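Putative OmpA family lipoprotein (Burkholderia cenocepacia, PDB 5LKW) is a peptidoglycan-associated lipoprotein (Pal) whose OmpA-like domain binds diaminopimelic acid, and which probably acts in the Tol-Pal system that maintains outer-membrane integrity during cell division. Local coordinates at residues A[54-59]-A[63-68]; A[4-9]-A[14-19]. All coordinates share one frame; numbering follows the deposited sequence.

Contact 1: A[54-59]-A[63-68]; sequences GNTDER and EYNLAL. With API (2,6-diaminopimelic acid), chain C.
Thr56 and Asn65 bury most of the surface between 54-59 and 63-68, where Asn65 of the helix and the loop after strand 50-55 together hold one ligand amine. Asn65 divides its amide: ND2 donates to Arg59 O at 2.8 Å, nearly straight (168°) and in the amide plane though well above the carbonyl plane, while OD1 takes the amine, API N, at 2.9 Å. With ND2 tied to Arg59 O, and weakly to Thr61 O, the amide is held with OD1 toward the amine. Arg59 O and Asp57 OD1 also accept from API N, so three oxygens grip it, and Asp57 N binds the ligand's O. Thr56 packs OG1 3.1 Å from Asn65 CB and turns CG2 to Leu68 CG at 3.8 Å; Leu68 CD2 in turn reaches the ligand carboxylate. Beside the ligand, Arg59 grips Asp57 in a side-on salt bridge, NE to OD1 and NH2 to OD2, from above the carboxylate plane; OD1 also closes an Asx turn onto Arg59 N. Arg72, Asp23 and Arg114 help complete this diaminopimelate pocket of the OmpA-like fold. It lies where strand 50-55 passes toward helix 62-82 in a beta-alpha-beta unit ending in strand 90-96, with Trp110 of helix 107-113 beside Asp57 and Arg59.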
ATOM      1  N   GLY A  54       2.321   4.993  -0.757  1.00 19.18           N
ATOM      2  CA  GLY A  54       3.645   4.479  -0.411  1.00 18.61           C
ATOM      3  C   GLY A  54       4.394   5.385   0.574  1.00 17.39           C
ATOM      4  O   GLY A  54       4.399   6.608   0.428  1.00 18.54           O
ATOM      5  N   ASN A  55       5.004   4.757   1.558  1.00 16.88           N
ATOM      6  CA  ASN A  55       5.710   5.392   2.683  1.00 17.23           C
ATOM      7  C   ASN A  55       7.080   4.679   2.762  1.00 16.87           C
ATOM      8  O   ASN A  55       7.247   3.559   2.243  1.00 16.47           O
ATOM      9  CB  ASN A  55       4.937   5.264   4.019  1.00 15.43           C
ATOM     10  CG  ASN A  55       3.531   5.925   3.990  1.00 18.69           C
ATOM     11  OD1 ASN A  55       3.401   7.073   4.359  1.00 22.97           O
ATOM     12  ND2 ASN A  55       2.506   5.200   3.515  1.00 19.29           N
ATOM     13  N   THR A  56       8.064   5.321   3.388  1.00 16.50           N
ATOM     14  CA  THR A  56       9.389   4.760   3.483  1.00 16.25           C
ATOM     15  C   THR A  56       9.837   4.986   4.956  1.00 16.49           C
ATOM     16  O   THR A  56       9.240   5.782   5.685  1.00 15.38           O
ATOM     17  CB  THR A  56      10.398   5.483   2.531  1.00 17.16           C
ATOM     18  OG1 THR A  56      10.674   6.805   3.054  1.00 20.08           O
ATOM     19  CG2 THR A  56       9.888   5.576   1.093  1.00 12.92           C
ATOM     20  N   ASP A  57      10.870   4.319   5.412  1.00 15.17           N
ATOM     21  CA  ASP A  57      11.473   4.833   6.672  1.00 18.30           C
ATOM     22  C   ASP A  57      12.356   6.112   6.408  1.00 18.35           C
ATOM     23  O   ASP A  57      12.456   6.570   5.280  1.00 19.12           O
ATOM     24  CB  ASP A  57      12.168   3.748   7.512  1.00 16.12           C
ATOM     25  CG  ASP A  57      13.405   3.175   6.821  1.00 21.51           C
ATOM     26  OD1 ASP A  57      14.303   3.968   6.467  1.00 21.60           O
ATOM     27  OD2 ASP A  57      13.501   1.934   6.636  1.00 17.71           O
ATOM     28  N   GLU A  58      12.889   6.737   7.465  1.00 19.02           N
ATOM     29  CA  GLU A  58      13.431   8.116   7.374  1.00 17.90           C
ATOM     30  C   GLU A  58      14.862   8.155   6.784  1.00 18.47           C
ATOM     31  O   GLU A  58      15.444   9.249   6.472  1.00 18.12           O
ATOM     32  CB  GLU A  58      13.380   8.788   8.752  1.00 18.22           C
ATOM     33  CG  GLU A  58      14.348   8.035   9.776  1.00 17.47           C
ATOM     34  CD  GLU A  58      14.062   8.358  11.254  1.00 17.42           C
ATOM     35  OE1 GLU A  58      14.520   7.576  12.107  1.00 22.65           O
ATOM     36  OE2 GLU A  58      13.426   9.385  11.579  1.00 15.25           O
ATOM     37  N   ARG A  59      15.440   6.976   6.627  1.00 17.74           N
ATOM     38  CA  ARG A  59      16.814   6.890   6.198  1.00 19.14           C
ATOM     39  C   ARG A  59      16.878   7.255   4.726  1.00 20.51           C
ATOM     40  O   ARG A  59      16.118   6.736   3.872  1.00 20.34           O
ATOM     41  CB  ARG A  59      17.385   5.498   6.412  1.00 19.79           C
ATOM     42  CG  ARG A  59      17.489   5.073   7.852  1.00 16.86           C
ATOM     43  CD  ARG A  59      17.942   3.605   7.863  1.00 21.44           C
ATOM     44  NE  ARG A  59      16.886   2.649   7.470  1.00 18.24           N
ATOM     45  CZ  ARG A  59      17.038   1.321   7.469  1.00 21.80           C
ATOM     46  NH1 ARG A  59      18.217   0.773   7.847  1.00 16.48           N
ATOM     47  NH2 ARG A  59      16.001   0.524   7.142  1.00 18.44           N
ATOM     48  N   GLU A  63      14.279  13.148  -1.638  1.00 31.30           N
ATOM     49  CA  GLU A  63      14.000  12.714  -3.012  1.00 31.24           C
ATOM     50  C   GLU A  63      14.129  11.215  -3.203  1.00 30.06           C
ATOM     51  O   GLU A  63      13.317  10.639  -3.925  1.00 30.24           O
ATOM     52  CB  GLU A  63      14.847  13.503  -4.028  1.00 31.91           C
ATOM     53  CG  GLU A  63      14.251  14.907  -4.257  1.00 35.13           C
ATOM     54  CD  GLU A  63      15.274  15.992  -4.649  1.00 43.40           C
ATOM     55  OE1 GLU A  63      16.500  15.690  -4.746  1.00 46.32           O
ATOM     56  OE2 GLU A  63      14.849  17.172  -4.858  1.00 42.92           O
ATOM     57  N   TYR A  64      15.141  10.576  -2.595  1.00 28.35           N
ATOM     58  CA  TYR A  64      15.254   9.119  -2.711  1.00 27.57           C
ATOM     59  C   TYR A  64      13.928   8.394  -2.269  1.00 26.62           C
ATOM     60  O   TYR A  64      13.387   7.514  -2.981  1.00 26.84           O
ATOM     61  CB  TYR A  64      16.487   8.562  -1.949  1.00 27.30           C
ATOM     62  CG  TYR A  64      16.687   7.073  -2.162  1.00 30.80           C
ATOM     63  CD1 TYR A  64      17.438   6.609  -3.236  1.00 32.67           C
ATOM     64  CD2 TYR A  64      16.091   6.126  -1.306  1.00 31.20           C
ATOM     65  CE1 TYR A  64      17.625   5.229  -3.459  1.00 33.85           C
ATOM     66  CE2 TYR A  64      16.232   4.745  -1.535  1.00 29.18           C
ATOM     67  CZ  TYR A  64      17.005   4.304  -2.620  1.00 35.37           C
ATOM     68  OH  TYR A  64      17.183   2.950  -2.885  1.00 33.71           O
ATOM     69  N   ASN A  65      13.443   8.790  -1.098  1.00 23.90           N
ATOM     70  CA  ASN A  65      12.333   8.147  -0.429  1.00 23.22           C
ATOM     71  C   ASN A  65      10.982   8.505  -1.025  1.00 22.30           C
ATOM     72  O   ASN A  65      10.052   7.703  -1.003  1.00 20.31           O
ATOM     73  CB  ASN A  65      12.324   8.546   1.034  1.00 22.43           C
ATOM     74  CG  ASN A  65      13.341   7.743   1.836  1.00 24.04           C
ATOM     75  OD1 ASN A  65      13.325   6.503   1.784  1.00 25.48           O
ATOM     76  ND2 ASN A  65      14.265   8.440   2.544  1.00 19.56           N
ATOM     77  N   LEU A  66      10.888   9.703  -1.571  1.00 21.20           N
ATOM     78  CA  LEU A  66       9.751  10.009  -2.412  1.00 23.67           C
ATOM     79  C   LEU A  66       9.692   9.037  -3.599  1.00 22.78           C
ATOM     80  O   LEU A  66       8.630   8.510  -3.886  1.00 24.36           O
ATOM     81  CB  LEU A  66       9.822  11.479  -2.901  1.00 24.07           C
ATOM     82  CG  LEU A  66       8.468  12.023  -3.298  1.00 29.82           C
ATOM     83  CD1 LEU A  66       7.604  12.464  -2.031  1.00 31.91           C
ATOM     84  CD2 LEU A  66       8.649  13.171  -4.341  1.00 34.29           C
ATOM     85  N   ALA A  67      10.818   8.834  -4.294  1.00 23.15           N
ATOM     86  CA  ALA A  67      10.880   7.901  -5.434  1.00 23.36           C
ATOM     87  C   ALA A  67      10.580   6.460  -4.985  1.00 22.58           C
ATOM     88  O   ALA A  67       9.777   5.775  -5.604  1.00 22.53           O
ATOM     89  CB  ALA A  67      12.242   7.972  -6.129  1.00 24.49           C
ATOM     90  N   LEU A  68      11.209   6.036  -3.875  1.00 22.53           N
ATOM     91  CA  LEU A  68      10.956   4.728  -3.286  1.00 19.94           C
ATOM     92  C   LEU A  68       9.459   4.552  -2.898  1.00 19.19           C
ATOM     93  O   LEU A  68       8.794   3.550  -3.271  1.00 17.81           O
ATOM     94  CB  LEU A  68      11.900   4.518  -2.075  1.00 20.12           C
ATOM     95  CG  LEU A  68      11.684   3.204  -1.300  1.00 21.56           C
ATOM     96  CD1 LEU A  68      11.749   1.998  -2.260  1.00 19.44           C
ATOM     97  CD2 LEU A  68      12.750   3.076  -0.203  1.00 23.75           C
TER
HETATM   98  C   API C 201      13.354   2.391   2.947  1.00 20.28           C
HETATM   99  CA  API C 201      14.607   3.231   2.902  1.00 21.41           C
HETATM  100  C3  API C 201      15.865   2.681   3.573  1.00 29.73           C
HETATM  101  C4  API C 201      17.005   3.703   3.385  1.00 40.58           C
HETATM  102  C5  API C 201      18.318   3.120   2.829  1.00 54.53           C
HETATM  103  C6  API C 201      19.382   4.177   2.479  1.00 63.20           C
HETATM  104  O   API C 201      12.347   2.987   3.305  1.00 16.01           O
HETATM  105  OXT API C 201      13.270   1.179   2.642  1.00 17.62           O
HETATM  106  N   API C 201      14.266   4.476   3.589  1.00 19.72           N

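Contact 2: A[4-9]-A[14-19]; sequences DPLNDP and AKRSIY
Leu6 and Arg16 join the N-terminal lead-in of this OmpA-like domain, a short 3-10 turn at residues 5-7, to the residues that run into edge strand 17-19. The example illustrates how one guanidinium can bond a carbonyl at its edge while a methyl of the same residue packs on its face.

Hydrogen bonding comes first. Arg16 NH2 donates to Leu6 O at 2.8 Å with an N-H...O angle of 160°, the oxygen lying in the guanidinium plane and the donor tilted from the carbonyl plane. A water adds a second path, accepting from Arg16 NH1 and donating to Leu6 O, and it too sits at the guanidinium edge. Arg16 NE is bonded to Leu13 O, so carbonyls of Leu6 and Leu13 both hold the planar group. The side chain reaches them by leaving beside its backbone N (chi1 -76°), extending through chi2 and bending at chi3. Within the lead-in, an Asx turn shapes the chain that presents Leu6: Asp4 OD2 accepts from Leu6 N and is also bonded to Tyr41 OH. Lys15 NZ reaches forward past Arg16 to Ser17 O at 2.6 Å.

The apolar contacts are fewer. Nearer the connection between the segments, Ala14 directs its methyl at the backbone of Pro9, CB lying 3.7 Å from Pro9 O, a lighter contact at the surface. The Leu6 side chain meets Tyr41 of helix 32-44 and Tyr120 of strand 115-120, and its CD1 lies over one guanidinium face, toward the rim, 3.3 Å from Arg16 NH2.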
ATOM      1  N   ASP A   4     -21.651  -3.611   4.425  1.00 52.77           N
ATOM      2  CA  ASP A   4     -20.454  -3.590   3.546  1.00 53.30           C
ATOM      3  C   ASP A   4     -19.254  -4.203   4.262  1.00 53.24           C
ATOM      4  O   ASP A   4     -18.926  -3.782   5.397  1.00 53.25           O
ATOM      5  CB  ASP A   4     -20.118  -2.166   3.120  1.00 53.37           C
ATOM      6  CG  ASP A   4     -19.382  -2.108   1.784  1.00 54.85           C
ATOM      7  OD1 ASP A   4     -19.892  -1.415   0.871  1.00 54.01           O
ATOM      8  OD2 ASP A   4     -18.292  -2.724   1.649  1.00 53.82           O
ATOM      9  N   PRO A   5     -18.600  -5.201   3.607  1.00 52.61           N
ATOM     10  CA  PRO A   5     -17.374  -5.845   4.132  1.00 52.06           C
ATOM     11  C   PRO A   5     -16.247  -4.834   4.433  1.00 51.36           C
ATOM     12  O   PRO A   5     -15.462  -5.039   5.370  1.00 50.89           O
ATOM     13  CB  PRO A   5     -16.963  -6.816   3.013  1.00 52.14           C
ATOM     14  CG  PRO A   5     -18.217  -7.045   2.196  1.00 52.58           C
ATOM     15  CD  PRO A   5     -19.050  -5.797   2.335  1.00 52.47           C
ATOM     16  N   LEU A   6     -16.188  -3.753   3.654  1.00 50.54           N
ATOM     17  CA  LEU A   6     -15.235  -2.666   3.900  1.00 50.08           C
ATOM     18  C   LEU A   6     -15.434  -1.954   5.244  1.00 50.25           C
ATOM     19  O   LEU A   6     -14.553  -1.216   5.703  1.00 49.81           O
ATOM     20  CB  LEU A   6     -15.291  -1.660   2.765  1.00 49.33           C
ATOM     21  CG  LEU A   6     -13.976  -1.060   2.318  1.00 48.70           C
ATOM     22  CD1 LEU A   6     -12.982  -2.174   2.061  1.00 45.77           C
ATOM     23  CD2 LEU A   6     -14.229  -0.261   1.050  1.00 48.31           C
ATOM     24  N   ASN A   7     -16.591  -2.184   5.866  1.00 50.25           N
ATOM     25  CA  ASN A   7     -16.885  -1.639   7.191  1.00 50.89           C
ATOM     26  C   ASN A   7     -16.873  -2.688   8.303  1.00 51.00           C
ATOM     27  O   ASN A   7     -17.091  -2.361   9.477  1.00 51.04           O
ATOM     28  CB  ASN A   7     -18.214  -0.883   7.152  1.00 50.78           C
ATOM     29  CG  ASN A   7     -18.142   0.351   6.279  1.00 51.31           C
ATOM     30  OD1 ASN A   7     -19.042   0.608   5.478  1.00 50.24           O
ATOM     31  ND2 ASN A   7     -17.052   1.122   6.422  1.00 51.96           N
ATOM     32  N   ASP A   8     -16.608  -3.936   7.920  1.00 50.56           N
ATOM     33  CA  ASP A   8     -16.525  -5.044   8.854  1.00 51.29           C
ATOM     34  C   ASP A   8     -15.050  -5.249   9.270  1.00 51.60           C
ATOM     35  O   ASP A   8     -14.208  -5.544   8.394  1.00 52.02           O
ATOM     36  CB  ASP A   8     -17.139  -6.324   8.206  1.00 50.95           C
ATOM     37  CG  ASP A   8     -16.960  -7.583   9.063  1.00 51.03           C
ATOM     38  OD1 ASP A   8     -16.671  -7.462  10.277  1.00 50.46           O
ATOM     39  OD2 ASP A   8     -17.103  -8.707   8.513  1.00 49.90           O
ATOM     40  N   PRO A   9     -14.733  -5.098  10.592  1.00 51.32           N
ATOM     41  CA  PRO A   9     -13.356  -5.224  11.136  1.00 50.60           C
ATOM     42  C   PRO A   9     -12.830  -6.668  11.272  1.00 49.74           C
ATOM     43  O   PRO A   9     -11.657  -6.881  11.626  1.00 48.89           O
ATOM     44  CB  PRO A   9     -13.460  -4.563  12.532  1.00 50.87           C
ATOM     45  CG  PRO A   9     -14.911  -4.756  12.937  1.00 51.63           C
ATOM     46  CD  PRO A   9     -15.695  -4.651  11.633  1.00 51.59           C
ATOM     47  N   ALA A  14     -10.077  -5.879   6.231  1.00 34.21           N
ATOM     48  CA  ALA A  14      -9.657  -4.899   7.239  1.00 32.02           C
ATOM     49  C   ALA A  14      -8.151  -4.730   7.211  1.00 29.79           C
ATOM     50  O   ALA A  14      -7.635  -3.812   7.801  1.00 28.40           O
ATOM     51  CB  ALA A  14     -10.099  -5.291   8.670  1.00 30.51           C
ATOM     52  N   LYS A  15      -7.445  -5.658   6.591  1.00 28.82           N
ATOM     53  CA  LYS A  15      -5.990  -5.552   6.568  1.00 27.57           C
ATOM     54  C   LYS A  15      -5.637  -4.767   5.311  1.00 25.71           C
ATOM     55  O   LYS A  15      -5.891  -5.226   4.187  1.00 25.92           O
ATOM     56  CB  LYS A  15      -5.288  -6.921   6.645  1.00 27.02           C
ATOM     57  CG  LYS A  15      -3.788  -6.788   7.135  1.00 30.27           C
ATOM     58  CD  LYS A  15      -2.842  -7.693   6.353  1.00 27.14           C
ATOM     59  CE  LYS A  15      -1.389  -7.599   6.827  1.00 29.24           C
ATOM     60  NZ  LYS A  15      -0.509  -6.475   6.366  1.00 24.37           N
ATOM     61  N   ARG A  16      -5.069  -3.585   5.517  1.00 23.69           N
ATOM     62  CA  ARG A  16      -4.863  -2.603   4.456  1.00 24.70           C
ATOM     63  C   ARG A  16      -3.435  -2.099   4.265  1.00 22.49           C
ATOM     64  O   ARG A  16      -3.215  -1.135   3.540  1.00 23.87           O
ATOM     65  CB  ARG A  16      -5.853  -1.428   4.624  1.00 24.34           C
ATOM     66  CG  ARG A  16      -7.202  -1.878   4.164  1.00 28.07           C
ATOM     67  CD  ARG A  16      -8.348  -0.910   4.335  1.00 32.74           C
ATOM     68  NE  ARG A  16      -9.589  -1.670   4.642  1.00 33.26           N
ATOM     69  CZ  ARG A  16     -10.778  -1.103   4.861  1.00 33.91           C
ATOM     70  NH1 ARG A  16     -10.905   0.210   4.785  1.00 28.68           N
ATOM     71  NH2 ARG A  16     -11.843  -1.846   5.169  1.00 34.34           N
ATOM     72  N   SER A  17      -2.456  -2.751   4.882  1.00 21.66           N
ATOM     73  CA  SER A  17      -1.086  -2.306   4.726  1.00 19.14           C
ATOM     74  C   SER A  17      -0.231  -3.462   4.154  1.00 18.70           C
ATOM     75  O   SER A  17      -0.412  -4.618   4.560  1.00 19.32           O
ATOM     76  CB  SER A  17      -0.556  -1.886   6.093  1.00 20.25           C
ATOM     77  OG  SER A  17      -1.149  -0.685   6.576  1.00 21.99           O
ATOM     78  N   ILE A  18       0.693  -3.137   3.249  1.00 18.12           N
ATOM     79  CA  ILE A  18       1.699  -4.050   2.697  1.00 16.71           C
ATOM     80  C   ILE A  18       3.040  -3.490   3.190  1.00 16.31           C
ATOM     81  O   ILE A  18       3.317  -2.340   3.010  1.00 16.08           O
ATOM     82  CB  ILE A  18       1.690  -4.094   1.128  1.00 16.80           C
ATOM     83  CG1 ILE A  18       0.408  -4.705   0.578  1.00 20.36           C
ATOM     84  CG2 ILE A  18       2.843  -4.914   0.591  1.00 16.40           C
ATOM     85  CD1 ILE A  18      -0.820  -3.890   0.847  1.00 24.41           C
ATOM     86  N   TYR A  19       3.863  -4.325   3.800  1.00 15.72           N
ATOM     87  CA  TYR A  19       5.205  -3.940   4.253  1.00 15.56           C
ATOM     88  C   TYR A  19       6.345  -4.454   3.383  1.00 16.65           C
ATOM     89  O   TYR A  19       6.225  -5.498   2.704  1.00 16.50           O
ATOM     90  CB  TYR A  19       5.395  -4.486   5.650  1.00 15.72           C
ATOM     91  CG  TYR A  19       4.430  -3.854   6.627  1.00 14.65           C
ATOM     92  CD1 TYR A  19       4.813  -2.707   7.401  1.00 13.13           C
ATOM     93  CD2 TYR A  19       3.144  -4.370   6.762  1.00 11.78           C
ATOM     94  CE1 TYR A  19       3.951  -2.158   8.367  1.00 13.75           C
ATOM     95  CE2 TYR A  19       2.247  -3.835   7.735  1.00 11.03           C
ATOM     96  CZ  TYR A  19       2.661  -2.741   8.536  1.00 15.93           C
ATOM     97  OH  TYR A  19       1.734  -2.225   9.453  1.00 17.89           O
TER
HETATM   98  O   HOH W   1     -13.263   1.774   5.328  1.00 36.45           O

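Contact 2 closes before contact 1 opens along the chain, and the two lie on opposite sides of its centre, with centres 24 Å apart and nearest atoms about 7 Å apart. They do not touch, yet both reach the same mixed sheet, ordered 17-19, 115-120, 50-55, 90-96. Contact 2 leads into the outer strand 17-19, whereas contact 1 leaves the inner strand 50-55; strand 115-120 runs between these two and is antiparallel to both. The two thus differ in role: the 4-9/14-19 contact is structural packing of the N-terminal segment, and the 54-59/63-68 contact forms part of the pocket for diaminopimelic acid, a component of peptidoglycan.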